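Local coordinates for xylulose kinase (Escherichia coli, PDB 2ITM), which catalyses the ATP-dependent phosphorylation of D-xylulose to D-xylulose 5-phosphate, working as a homodimer of the FGGY carbohydrate kinase family, at residues Leu107-Val112 and Gly120-Pro125. Numbering follows the deposited sequence.
Sequences LLEARV and GNLMMP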
loop_
_atom_site.group_PDB
_atom_site.type_symbol
_atom_site.label_atom_id
_atom_site.label_comp_id
_atom_site.label_asym_id
_atom_site.label_seq_id
_atom_site.Cartn_x
_atom_site.Cartn_y
_atom_site.Cartn_z
ATOM N N LEU A 107 -22.512 -25.738 11.988
ATOM C CA LEU A 107 -23.250 -26.829 12.582
ATOM C C LEU A 107 -24.716 -26.803 12.191
ATOM O O LEU A 107 -25.287 -27.777 11.856
ATOM C CB LEU A 107 -23.134 -26.770 14.073
ATOM C CG LEU A 107 -22.749 -28.032 14.782
ATOM C CD1 LEU A 107 -23.071 -27.877 16.214
ATOM C CD2 LEU A 107 -23.432 -29.215 14.169
ATOM N N LEU A 108 -25.296 -25.638 12.263
ATOM C CA LEU A 108 -26.676 -25.470 11.947
ATOM C C LEU A 108 -27.003 -25.814 10.527
ATOM O O LEU A 108 -27.972 -26.398 10.266
ATOM C CB LEU A 108 -27.121 -24.074 12.288
ATOM C CG LEU A 108 -28.364 -23.895 13.115
ATOM C CD1 LEU A 108 -29.110 -22.653 12.765
ATOM C CD2 LEU A 108 -29.242 -25.075 13.060
ATOM N N GLU A 109 -26.157 -25.435 9.615
ATOM C CA GLU A 109 -26.369 -25.711 8.212
ATOM C C GLU A 109 -26.194 -27.172 7.885
ATOM O O GLU A 109 -26.787 -27.674 6.971
ATOM C CB GLU A 109 -25.529 -24.815 7.328
ATOM C CG GLU A 109 -26.192 -23.493 7.058
ATOM C CD GLU A 109 -25.403 -22.528 6.195
ATOM O OE1 GLU A 109 -25.959 -21.530 5.801
ATOM O OE2 GLU A 109 -24.226 -22.754 5.930
ATOM N N ALA A 110 -25.388 -27.854 8.674
ATOM C CA ALA A 110 -25.193 -29.264 8.520
ATOM C C ALA A 110 -26.422 -29.969 9.058
ATOM O O ALA A 110 -26.927 -30.881 8.465
ATOM C CB ALA A 110 -23.999 -29.696 9.247
ATOM N N ARG A 111 -26.888 -29.509 10.204
ATOM C CA ARG A 111 -28.070 -30.064 10.840
ATOM C C ARG A 111 -29.293 -29.872 9.980
ATOM O O ARG A 111 -30.048 -30.756 9.842
ATOM C CB ARG A 111 -28.341 -29.371 12.154
ATOM C CG ARG A 111 -27.846 -30.011 13.357
ATOM C CD ARG A 111 -28.147 -29.185 14.584
ATOM N NE ARG A 111 -27.126 -29.286 15.600
ATOM C CZ ARG A 111 -27.319 -29.061 16.868
ATOM N NH1 ARG A 111 -28.498 -28.694 17.292
ATOM N NH2 ARG A 111 -26.336 -29.206 17.717
ATOM N N VAL A 112 -29.492 -28.711 9.415
ATOM C CA VAL A 112 -30.657 -28.474 8.595
ATOM C C VAL A 112 -30.306 -28.208 7.160
ATOM O O VAL A 112 -30.208 -27.107 6.734
ATOM C CB VAL A 112 -31.543 -27.375 9.150
ATOM C CG1 VAL A 112 -32.832 -27.381 8.503
ATOM C CG2 VAL A 112 -31.725 -27.546 10.578
ATOM N N GLY A 120 -33.941 -18.601 3.069
ATOM C CA GLY A 120 -33.580 -17.785 1.928
ATOM C C GLY A 120 -32.238 -17.128 2.107
ATOM O O GLY A 120 -31.881 -16.222 1.381
ATOM N N ASN A 121 -31.493 -17.596 3.091
ATOM C CA ASN A 121 -30.230 -16.982 3.436
ATOM C C ASN A 121 -29.130 -17.983 3.699
ATOM O O ASN A 121 -29.382 -19.106 4.094
ATOM C CB ASN A 121 -30.383 -16.059 4.634
ATOM C CG ASN A 121 -31.188 -14.849 4.316
ATOM O OD1 ASN A 121 -32.349 -14.759 4.669
ATOM N ND2 ASN A 121 -30.583 -13.920 3.624
ATOM N N LEU A 122 -27.902 -17.545 3.485
ATOM C CA LEU A 122 -26.757 -18.191 4.082
ATOM C C LEU A 122 -26.553 -17.760 5.513
ATOM O O LEU A 122 -26.682 -16.594 5.844
ATOM C CB LEU A 122 -25.497 -17.928 3.265
ATOM C CG LEU A 122 -24.460 -19.046 3.312
ATOM C CD1 LEU A 122 -24.255 -19.670 1.953
ATOM C CD2 LEU A 122 -23.151 -18.580 3.907
ATOM N N MET A 123 -26.220 -18.727 6.351
ATOM C CA MET A 123 -26.169 -18.521 7.775
ATOM C C MET A 123 -24.965 -17.682 8.152
ATOM O O MET A 123 -23.859 -17.929 7.704
ATOM C CB MET A 123 -26.148 -19.859 8.493
ATOM C CG MET A 123 -26.332 -19.767 9.980
ATOM S SD MET A 123 -27.970 -19.279 10.494
ATOM C CE MET A 123 -28.893 -20.706 9.979
ATOM N N MET A 124 -25.204 -16.662 8.958
ATOM C CA MET A 124 -24.157 -15.782 9.414
ATOM C C MET A 124 -24.193 -15.688 10.925
ATOM O O MET A 124 -25.231 -15.852 11.533
ATOM C CB MET A 124 -24.347 -14.395 8.830
ATOM C CG MET A 124 -24.460 -14.373 7.335
ATOM S SD MET A 124 -22.864 -14.374 6.517
ATOM C CE MET A 124 -22.461 -12.641 6.583
ATOM N N PRO A 125 -23.040 -15.419 11.512
ATOM C CA PRO A 125 -22.877 -15.435 12.962
ATOM C C PRO A 125 -23.625 -14.290 13.594
ATOM O O PRO A 125 -23.950 -14.354 14.765
ATOM C CB PRO A 125 -21.380 -15.227 13.141
ATOM C CG PRO A 125 -20.794 -15.712 11.933
ATOM C CD PRO A 125 -21.760 -15.530 10.813
#
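E109, near the C-terminal end of helix 102-111, reaches across to the backbone of M123 in the extended loop that leads from helix 115-119 to helix 128-138. The polar part of the contact is one hydrogen bond: the amide N of M123 donates to OE1 of E109 over 2.9 Å, nearly straight at 160° at the hydrogen. The donor comes from above the carboxylate, 37° out of its plane. Beyond CG the glutamate chain is extended (chi2 179°), which carries the carboxylate clear of its own helix and up to the loop. The other oxygen, OE2, makes a salt bridge with R116 of helix 115-119, so the two oxygens of one group serve a backbone amide and a guanidinium. The E109 and M123 side chains run past each other in opposite directions, with CG of E109 3.9 Å from CB of M123. Beside the carboxylate, CG of L122 is in van der Waals contact with OE1 of E109 at 3.8 Å.

The apolar contact joins L108 to M123. M123 bends at both chi2 and chi3, bringing its methyl CE to CD1 of L108, a close 3.4 Å. M188 of helix 186-190 touches both side chains; L108 also touches A129, and M123 touches P130, of helix 128-138. The M123 side chain is about 9 Å from that of the substrate-binding H78, so the contact lies near the sugar site without lining it.

With an alanine at E109, the amide of M123 would probably lose its acceptor here and R116 its carboxylate partner. A carboxylate held by a backbone amide on one oxygen and by R116 on the other, next to the methyl contact of L108 with M123, probably fixes the loop against helix 102-111.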